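Local coordinates for folylpolyglutamate synthase protein FOLC (Mycobacterium tuberculosis, PDB 2VOS) that probably catalyses the ATP-dependent addition of L-glutamate to dihydropteroate and to tetrahydrofolates, forming dihydrofolate and folylpolyglutamates, at residues H32-R37 and A122-I127; E340-R343 and F349-A352; S360-T365 and G465-G470. One frame throughout, in Å; residues are numbered along the deposited sequence.

Contact 1: H32-R37 and A122-I127; sequences HLLDQR and ATYREI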
loop_
_atom_site.group_PDB
_atom_site.type_symbol
_atom_site.label_atom_id
_atom_site.label_comp_id
_atom_site.label_asym_id
_atom_site.label_seq_id
_atom_site.Cartn_x
_atom_site.Cartn_y
_atom_site.Cartn_z
ATOM N N HIS A 32 -10.828 -19.950 2.100
ATOM C CA HIS A 32 -10.844 -20.913 3.231
ATOM C C HIS A 32 -9.654 -21.894 3.112
ATOM O O HIS A 32 -8.969 -22.159 4.096
ATOM C CB HIS A 32 -12.174 -21.679 3.292
ATOM C CG HIS A 32 -12.324 -22.540 4.519
ATOM N ND1 HIS A 32 -12.237 -22.039 5.805
ATOM C CD2 HIS A 32 -12.548 -23.871 4.653
ATOM C CE1 HIS A 32 -12.402 -23.018 6.676
ATOM N NE2 HIS A 32 -12.592 -24.141 6.005
ATOM N N LEU A 33 -9.395 -22.409 1.906
ATOM C CA LEU A 33 -8.234 -23.272 1.700
ATOM C C LEU A 33 -6.939 -22.521 1.905
ATOM O O LEU A 33 -6.046 -23.026 2.582
ATOM C CB LEU A 33 -8.169 -23.868 0.279
ATOM C CG LEU A 33 -9.245 -24.879 -0.085
ATOM C CD1 LEU A 33 -8.977 -25.309 -1.538
ATOM C CD2 LEU A 33 -9.225 -26.044 0.882
ATOM N N LEU A 34 -6.805 -21.356 1.248
ATOM C CA LEU A 34 -5.556 -20.612 1.277
ATOM C C LEU A 34 -5.271 -20.244 2.734
ATOM O O LEU A 34 -4.112 -20.234 3.134
ATOM C CB LEU A 34 -5.606 -19.340 0.387
ATOM C CG LEU A 34 -5.662 -19.585 -1.124
ATOM C CD1 LEU A 34 -5.737 -18.265 -1.859
ATOM C CD2 LEU A 34 -4.364 -20.255 -1.484
ATOM N N ASP A 35 -6.308 -19.944 3.525
ATOM C CA ASP A 35 -6.089 -19.530 4.906
ATOM C C ASP A 35 -5.580 -20.654 5.773
ATOM O O ASP A 35 -5.144 -20.405 6.912
ATOM C CB ASP A 35 -7.332 -18.872 5.512
ATOM C CG ASP A 35 -7.611 -17.493 4.903
ATOM O OD1 ASP A 35 -6.789 -16.988 4.145
ATOM O OD2 ASP A 35 -8.650 -16.893 5.185
ATOM N N GLN A 36 -5.644 -21.896 5.262
ATOM C CA GLN A 36 -5.194 -23.037 6.062
ATOM C C GLN A 36 -3.704 -23.234 5.891
ATOM O O GLN A 36 -3.115 -24.066 6.551
ATOM C CB GLN A 36 -5.938 -24.305 5.715
ATOM C CG GLN A 36 -7.341 -24.278 6.270
ATOM C CD GLN A 36 -8.192 -25.420 5.745
ATOM O OE1 GLN A 36 -8.001 -26.570 6.134
ATOM N NE2 GLN A 36 -9.142 -25.109 4.872
ATOM N N ARG A 37 -3.105 -22.455 4.993
ATOM C CA ARG A 37 -1.695 -22.606 4.699
ATOM C C ARG A 37 -0.865 -21.958 5.805
ATOM O O ARG A 37 0.104 -22.535 6.287
ATOM C CB ARG A 37 -1.368 -21.956 3.360
ATOM C CG ARG A 37 -1.826 -22.811 2.194
ATOM C CD ARG A 37 -1.463 -22.301 0.810
ATOM N NE ARG A 37 -1.938 -23.290 -0.177
ATOM C CZ ARG A 37 -1.212 -24.323 -0.602
ATOM N NH1 ARG A 37 0.060 -24.451 -0.220
ATOM N NH2 ARG A 37 -1.719 -25.208 -1.442
ATOM N N ALA A 122 -10.907 -19.168 -11.086
ATOM C CA ALA A 122 -10.379 -19.884 -12.252
ATOM C C ALA A 122 -8.850 -19.829 -12.254
ATOM O O ALA A 122 -8.207 -20.777 -12.632
ATOM C CB ALA A 122 -10.916 -19.269 -13.562
ATOM N N THR A 123 -8.270 -18.702 -11.838
ATOM C CA THR A 123 -6.805 -18.594 -11.785
ATOM C C THR A 123 -6.219 -19.558 -10.759
ATOM O O THR A 123 -5.271 -20.257 -11.049
ATOM C CB THR A 123 -6.365 -17.134 -11.521
ATOM O OG1 THR A 123 -6.904 -16.323 -12.572
ATOM C CG2 THR A 123 -4.858 -16.987 -11.548
ATOM N N TYR A 124 -6.816 -19.621 -9.581
ATOM C CA TYR A 124 -6.375 -20.549 -8.550
ATOM C C TYR A 124 -6.507 -22.005 -9.070
ATOM O O TYR A 124 -5.555 -22.797 -9.005
ATOM C CB TYR A 124 -7.228 -20.368 -7.279
ATOM C CG TYR A 124 -6.929 -21.450 -6.292
ATOM C CD1 TYR A 124 -5.749 -21.418 -5.542
ATOM C CD2 TYR A 124 -7.773 -22.523 -6.141
ATOM C CE1 TYR A 124 -5.424 -22.419 -4.670
ATOM C CE2 TYR A 124 -7.484 -23.512 -5.276
ATOM C CZ TYR A 124 -6.297 -23.476 -4.540
ATOM O OH TYR A 124 -5.985 -24.512 -3.668
ATOM N N ARG A 125 -7.672 -22.352 -9.618
ATOM C CA ARG A 125 -7.903 -23.701 -10.102
ATOM C C ARG A 125 -6.909 -24.065 -11.180
ATOM O O ARG A 125 -6.427 -25.192 -11.247
ATOM C CB ARG A 125 -9.299 -23.840 -10.689
ATOM C CG ARG A 125 -10.476 -23.830 -9.686
ATOM C CD ARG A 125 -11.728 -24.359 -10.449
ATOM N NE ARG A 125 -12.817 -24.755 -9.560
ATOM C CZ ARG A 125 -12.940 -25.977 -9.045
ATOM N NH1 ARG A 125 -12.036 -26.922 -9.337
ATOM N NH2 ARG A 125 -13.966 -26.256 -8.238
ATOM N N GLU A 126 -6.593 -23.127 -12.064
ATOM C CA GLU A 126 -5.676 -23.475 -13.150
ATOM C C GLU A 126 -4.254 -23.751 -12.651
ATOM O O GLU A 126 -3.617 -24.674 -13.158
ATOM C CB GLU A 126 -5.689 -22.444 -14.271
ATOM C CG GLU A 126 -4.575 -21.449 -14.228
ATOM C CD GLU A 126 -4.718 -20.413 -15.369
ATOM O OE1 GLU A 126 -5.416 -20.708 -16.352
ATOM O OE2 GLU A 126 -4.155 -19.322 -15.278
ATOM N N ILE A 127 -3.751 -23.002 -11.652
ATOM C CA ILE A 127 -2.436 -23.341 -11.110
ATOM C C ILE A 127 -2.423 -24.425 -10.017
ATOM O O ILE A 127 -1.372 -25.033 -9.770
ATOM C CB ILE A 127 -1.630 -22.131 -10.654
ATOM C CG1 ILE A 127 -2.217 -21.536 -9.382
ATOM C CG2 ILE A 127 -1.514 -21.062 -11.797
ATOM C CD1 ILE A 127 -1.182 -20.601 -8.679
HETATM O O HOH W 1 -4.543 -24.021 -1.086
#

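Contact 2: E340-R343 and F349-A352; sequences ERMR and FIDA. With ADP (adenosine-5'-diphosphate), chain B.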
loop_
_atom_site.group_PDB
_atom_site.type_symbol
_atom_site.label_atom_id
_atom_site.label_comp_id
_atom_site.label_asym_id
_atom_site.label_seq_id
_atom_site.Cartn_x
_atom_site.Cartn_y
_atom_site.Cartn_z
ATOM N N GLU A 340 -9.384 8.389 2.564
ATOM C CA GLU A 340 -10.495 8.355 1.649
ATOM C C GLU A 340 -11.759 8.763 2.425
ATOM O O GLU A 340 -12.057 8.210 3.481
ATOM C CB GLU A 340 -10.670 6.937 1.066
ATOM C CG GLU A 340 -11.747 6.871 -0.025
ATOM C CD GLU A 340 -11.994 5.450 -0.499
ATOM O OE1 GLU A 340 -11.510 4.513 0.181
ATOM O OE2 GLU A 340 -12.709 5.258 -1.509
ATOM N N ARG A 341 -12.515 9.698 1.889
ATOM C CA ARG A 341 -13.729 10.182 2.554
ATOM C C ARG A 341 -14.898 9.311 2.225
ATOM O O ARG A 341 -15.212 9.128 1.028
ATOM C CB ARG A 341 -14.063 11.557 2.008
ATOM C CG ARG A 341 -13.452 12.683 2.774
ATOM C CD ARG A 341 -14.260 14.014 2.570
ATOM N NE ARG A 341 -14.604 14.323 1.166
ATOM C CZ ARG A 341 -15.534 15.209 0.797
ATOM N NH1 ARG A 341 -16.194 15.940 1.724
ATOM N NH2 ARG A 341 -15.800 15.396 -0.492
HETATM N N MSE A 342 -15.551 8.797 3.271
HETATM C CA MSE A 342 -16.736 7.956 3.115
HETATM C C MSE A 342 -18.009 8.798 3.040
HETATM O O MSE A 342 -19.001 8.345 2.439
HETATM C CB MSE A 342 -16.919 6.975 4.305
HETATM C CG MSE A 342 -15.808 5.942 4.467
HETATM SE SE MSE A 342 -15.778 4.706 2.998
HETATM C CE MSE A 342 -14.480 5.656 1.870
ATOM N N ARG A 343 -18.000 9.984 3.657
ATOM C CA ARG A 343 -19.149 10.861 3.579
ATOM C C ARG A 343 -18.764 12.222 4.177
ATOM O O ARG A 343 -17.648 12.368 4.689
ATOM C CB ARG A 343 -20.314 10.304 4.434
ATOM C CG ARG A 343 -19.947 10.177 5.959
ATOM C CD ARG A 343 -21.203 9.967 6.908
ATOM N NE ARG A 343 -22.067 11.133 6.752
ATOM C CZ ARG A 343 -23.215 11.122 6.102
ATOM N NH1 ARG A 343 -23.674 9.950 5.647
ATOM N NH2 ARG A 343 -23.929 12.260 5.987
ATOM N N PHE A 349 -13.395 9.788 7.464
ATOM C CA PHE A 349 -12.275 9.317 6.656
ATOM C C PHE A 349 -11.947 7.923 7.052
ATOM O O PHE A 349 -12.097 7.562 8.235
ATOM C CB PHE A 349 -11.022 10.104 6.992
ATOM C CG PHE A 349 -10.992 11.452 6.381
ATOM C CD1 PHE A 349 -11.347 12.577 7.128
ATOM C CD2 PHE A 349 -10.581 11.613 5.086
ATOM C CE1 PHE A 349 -11.281 13.828 6.542
ATOM C CE2 PHE A 349 -10.530 12.896 4.509
ATOM C CZ PHE A 349 -10.857 13.976 5.272
ATOM N N ILE A 350 -11.421 7.157 6.104
ATOM C CA ILE A 350 -10.761 5.936 6.475
ATOM C C ILE A 350 -9.334 6.075 5.980
ATOM O O ILE A 350 -9.096 6.670 4.905
ATOM C CB ILE A 350 -11.414 4.667 5.827
ATOM C CG1 ILE A 350 -11.368 4.754 4.261
ATOM C CG2 ILE A 350 -12.833 4.406 6.435
ATOM C CD1 ILE A 350 -11.900 3.445 3.527
ATOM N N ASP A 351 -8.399 5.502 6.740
ATOM C CA ASP A 351 -7.001 5.555 6.412
ATOM C C ASP A 351 -6.275 4.334 6.966
ATOM O O ASP A 351 -6.411 3.993 8.156
ATOM C CB ASP A 351 -6.350 6.851 6.898
ATOM C CG ASP A 351 -4.947 7.039 6.272
ATOM O OD1 ASP A 351 -4.805 7.455 5.120
ATOM O OD2 ASP A 351 -3.977 6.672 6.890
ATOM N N ALA A 352 -5.483 3.680 6.116
ATOM C CA ALA A 352 -4.786 2.461 6.457
ATOM C C ALA A 352 -3.544 2.701 7.367
ATOM O O ALA A 352 -2.845 1.718 7.686
ATOM C CB ALA A 352 -4.321 1.753 5.169
HETATM P PB ADP B . 2.176 0.583 1.585
HETATM O O1B ADP B . 1.625 -0.165 0.399
HETATM O O2B ADP B . 1.748 -0.004 2.901
HETATM O O3B ADP B . 3.632 0.933 1.533
HETATM P PA ADP B . 0.096 2.635 1.080
HETATM O O1A ADP B . -0.934 1.527 1.244
HETATM O O2A ADP B . 0.121 3.634 -0.066
HETATM O O3A ADP B . 1.580 2.094 1.513
HETATM O "O5'" ADP B . -0.205 3.575 2.370
HETATM C "C5'" ADP B . -0.456 3.093 3.698
HETATM C "C4'" ADP B . -0.612 4.356 4.574
HETATM O "O4'" ADP B . 0.661 5.057 4.617
HETATM C "C3'" ADP B . -1.538 5.420 3.990
HETATM O "O3'" ADP B . -2.822 5.355 4.575
HETATM C "C2'" ADP B . -1.006 6.774 4.368
HETATM O "O2'" ADP B . -1.370 6.992 5.775
HETATM C "C1'" ADP B . 0.469 6.488 4.485
HETATM N N9 ADP B . 1.316 6.845 3.311
HETATM C C8 ADP B . 1.220 6.502 1.983
HETATM N N7 ADP B . 2.278 7.024 1.293
HETATM C C5 ADP B . 3.104 7.602 2.214
HETATM C C6 ADP B . 4.396 8.298 2.198
HETATM N N6 ADP B . 5.063 8.492 1.041
HETATM N N1 ADP B . 4.836 8.770 3.370
HETATM C C2 ADP B . 4.198 8.670 4.566
HETATM N N3 ADP B . 3.013 8.015 4.680
HETATM C C4 ADP B . 2.458 7.503 3.533
#

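Contact 3: S360-T365 and G465-G470; sequences SALAQT and GIVITG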
loop_
_atom_site.group_PDB
_atom_site.type_symbol
_atom_site.label_atom_id
_atom_site.label_comp_id
_atom_site.label_asym_id
_atom_site.label_seq_id
_atom_site.Cartn_x
_atom_site.Cartn_y
_atom_site.Cartn_z
ATOM N N SER A 360 1.762 10.014 11.182
ATOM C CA SER A 360 2.220 11.379 11.035
ATOM C C SER A 360 1.741 12.046 9.712
ATOM O O SER A 360 1.299 13.210 9.730
ATOM C CB SER A 360 3.740 11.439 11.230
ATOM O OG SER A 360 4.188 12.699 10.822
ATOM N N ALA A 361 1.769 11.300 8.580
ATOM C CA ALA A 361 1.309 11.875 7.285
ATOM C C ALA A 361 -0.195 12.171 7.370
ATOM O O ALA A 361 -0.660 13.246 6.950
ATOM C CB ALA A 361 1.597 10.935 6.150
ATOM N N LEU A 362 -0.930 11.220 7.956
ATOM C CA LEU A 362 -2.331 11.380 8.208
ATOM C C LEU A 362 -2.625 12.625 9.087
ATOM O O LEU A 362 -3.509 13.439 8.743
ATOM C CB LEU A 362 -2.884 10.096 8.866
ATOM C CG LEU A 362 -4.311 10.093 9.386
ATOM C CD1 LEU A 362 -5.365 10.528 8.287
ATOM C CD2 LEU A 362 -4.702 8.681 9.996
ATOM N N ALA A 363 -1.889 12.793 10.200
ATOM C CA ALA A 363 -2.172 13.897 11.139
ATOM C C ALA A 363 -1.856 15.227 10.430
ATOM O O ALA A 363 -2.637 16.191 10.512
ATOM C CB ALA A 363 -1.303 13.757 12.431
ATOM N N GLN A 364 -0.723 15.289 9.721
ATOM C CA GLN A 364 -0.361 16.531 9.060
ATOM C C GLN A 364 -1.405 16.930 7.998
ATOM O O GLN A 364 -1.705 18.133 7.842
ATOM C CB GLN A 364 0.973 16.414 8.375
ATOM C CG GLN A 364 2.137 16.489 9.344
ATOM C CD GLN A 364 3.431 16.304 8.596
ATOM O OE1 GLN A 364 3.847 17.202 7.858
ATOM N NE2 GLN A 364 4.047 15.120 8.724
ATOM N N THR A 365 -1.892 15.937 7.255
ATOM C CA THR A 365 -2.891 16.178 6.211
ATOM C C THR A 365 -4.205 16.708 6.820
ATOM O O THR A 365 -4.808 17.683 6.312
ATOM C CB THR A 365 -3.164 14.889 5.428
ATOM O OG1 THR A 365 -1.926 14.393 4.900
ATOM C CG2 THR A 365 -4.137 15.151 4.209
ATOM N N GLY A 465 -15.405 15.634 12.304
ATOM C CA GLY A 465 -15.058 14.419 11.569
ATOM C C GLY A 465 -14.662 13.245 12.456
ATOM O O GLY A 465 -14.341 13.398 13.640
ATOM N N ILE A 466 -14.720 12.078 11.842
ATOM C CA ILE A 466 -14.367 10.810 12.432
ATOM C C ILE A 466 -13.294 10.228 11.505
ATOM O O ILE A 466 -13.451 10.244 10.269
ATOM C CB ILE A 466 -15.567 9.880 12.413
ATOM C CG1 ILE A 466 -16.668 10.499 13.264
ATOM C CG2 ILE A 466 -15.228 8.544 13.042
ATOM C CD1 ILE A 466 -17.986 9.871 13.072
ATOM N N VAL A 467 -12.198 9.758 12.091
ATOM C CA VAL A 467 -11.118 9.218 11.292
ATOM C C VAL A 467 -10.855 7.800 11.759
ATOM O O VAL A 467 -10.513 7.536 12.935
ATOM C CB VAL A 467 -9.851 10.043 11.470
ATOM C CG1 VAL A 467 -8.734 9.426 10.631
ATOM C CG2 VAL A 467 -10.125 11.487 11.042
ATOM N N ILE A 468 -11.122 6.863 10.856
ATOM C CA ILE A 468 -11.030 5.448 11.192
ATOM C C ILE A 468 -9.685 4.945 10.646
ATOM O O ILE A 468 -9.460 4.932 9.420
ATOM C CB ILE A 468 -12.205 4.684 10.505
ATOM C CG1 ILE A 468 -13.528 5.346 10.938
ATOM C CG2 ILE A 468 -12.113 3.131 10.713
ATOM C CD1 ILE A 468 -14.740 4.975 10.050
ATOM N N THR A 469 -8.801 4.465 11.531
ATOM C CA THR A 469 -7.436 4.194 11.081
ATOM C C THR A 469 -6.740 3.173 12.007
ATOM O O THR A 469 -7.373 2.610 12.944
ATOM C CB THR A 469 -6.654 5.544 11.030
ATOM O OG1 THR A 469 -5.399 5.363 10.403
ATOM C CG2 THR A 469 -6.387 6.137 12.491
ATOM N N GLY A 470 -5.453 2.909 11.738
ATOM C CA GLY A 470 -4.658 2.107 12.692
ATOM C C GLY A 470 -4.164 0.825 12.040
ATOM O O GLY A 470 -3.152 0.221 12.491
#

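Contact 1: H32-R37 and A122-I127
Tyr124 reaches out of helix 117-140 and puts its ring and hydroxyl against two leucines near the end of helix 23-34. With CG anti to the backbone N (chi1 171°), the ring spans most of the gap to the other helix, which at Leu34 and Tyr124 still measures 9.9 Å between CA atoms. Leu34 slides past the ring in the opposite direction, and its CD2 methyl comes within 4.0 Å of Tyr124 CE1. Leu33 instead crosses the tyrosine at about a right angle and brings CD1 to 3.8 Å from Tyr124 OH. Both methyls approach the ring obliquely. Branched leucines suit such a place, since each can offer one methyl to a flat partner, while tyrosine adds length and a polar end.

That end is gripped twice. Tyr124 OH is hydrogen-bonded to Glu128, one helical turn further on, and also accepts a hydrogen bond from a water at 3.0 Å. The same water lies in the guanidinium plane of Arg37 and accepts from its NE at 2.9 Å, so a bridged polar link runs beside the apolar one. Arg37 is itself steadied by a salt bridge to Asp135 and a bond to the carbonyl of Met149, which would hold the guanidinium with NE facing the water. Gln36 NE2 donates to His32 O at 3.1 Å, from well above the carbonyl plane, and the same amide nitrogen lies over the rim of the His32 ring; this links Gln36 back to the turn starting at His32.

The contact thus joins helix 23-34 to helix 117-140, with helix 151-165 as a third partner: Leu34 also rests on Val154, Thr123 and Ile127 pack on Met158, and Asp35 forms a salt bridge with Lys151.

Contact 2: E340-R343 and F349-A352
Glu340 and Ile350 form an antiparallel hydrogen-bonded pair in the hairpin of strands 340-343 and 347-350. Glu340 N donates to Ile350 O at 2.9 Å, and Ile350 N returns a bond to Glu340 O at 2.9 Å. Glu340 O also receives a CA-H contact from Phe349 CA at 3.4 Å. Next to them, Arg341 and Phe349 make a non-hydrogen-bonded pair whose backbones draw in to 4.4 Å between CA atoms. The other side of Phe349 is served by strand 464-469, through backbone bonds to Ile466 and Ile468.

The side chains of Glu340 and Ile350 lie side by side on one face of the sheet. Extended from a CG anti to its backbone N, Glu340 runs along the isoleucine and sets OE1 3.5 Å from Ile350 CD1, while its carboxylate is satisfied by Gly337 N at OE1 and by a salt bridge with Arg479 at OE2. The selenomethionine at Met342 crosses Ile350 at about a right angle, with CE 3.8 Å from Ile350 CD1. On the opposite face Arg341 uses its aliphatic part, setting CG 3.4 Å from Phe349 CE2. An arginine suits this edge because its methylenes can pack against the ring while the charged end reaches outward; Phe349 also makes an edge-to-face contact with Phe370.

Beyond the paired residues, Asp351 turns its carboxylate to ADP. Its OD2 accepts from ADP O2' at 2.9 Å, and weaker bonds from O3' may go to either oxygen. Leu339 N and Ala353 N donate to OD1 and OD2, so backbone amides from both strands' continuations orient the acid. Asp351 thus binds the ribose hydroxyls, and the chemistry implies that the short ladder of main-chain bonds probably holds the carboxylate where it meets them.

Contact 3: S360-T365 and G465-G470
Leu362 on helix 356-368 faces Thr469 on strand 464-469 with 9.3 Å between their CA atoms, a distance that side chains alone must bridge. The helix is regular, Gln364 N and Thr365 N bonding back to Ser360 O and Ala361 O; Thr365 OG1 adds a second bond to Ala361 O, at 2.7 Å, from the other face of that carbonyl. The strand is extended up to Thr469, after which Gly470 turns the chain at a phi of 118°, where a side chain would strike the preceding carbonyl.

In the glutamate-ligase domain of the Mur ligase family, this is the packing of a beta-alpha-beta crossover: helix 356-368 links strand 347-350 to strand 374-379, parallel strands on either side of 464-469, and covers the strand between.

Leu362 does the reaching. Its CG stands anti to the backbone N (chi1 172°), and CD2 meets Thr469 tip to tip, 3.4 Å from OG1. The same methyl lies 4.1 Å from Val467 CG1, two residues earlier on the same face of the strand. Leucine and valine fill this buried layer with hydrocarbon, whereas Thr469 can be tolerated there because OG1 is hydrogen-bonded to the carbonyl of Asp351.

Overall arrangement
Contacts 2 and 3 belong together, their centres about 9 Å apart: strands 347-350 and 464-469 are neighbours in one six-stranded sheet, and Asp351 OD2 packs 3.8 Å from Leu362 CD2. Contact 2 joins the sheet's outermost pair by main-chain bonds and is mostly buried, with Glu340 and Arg341 nearer solvent, whereas contact 3 is wholly buried, mostly apolar helix-on-strand packing beside the nucleotide, which Ala361 touches. Contact 1 stands apart, about 31 Å and 35 Å between centres from the other two and across the chain's centre from contact 3. It joins helices away from the nucleotide and metal sites, and mixes the buried Tyr124 ring and Leu34 with an exposed leucine and a water bridge.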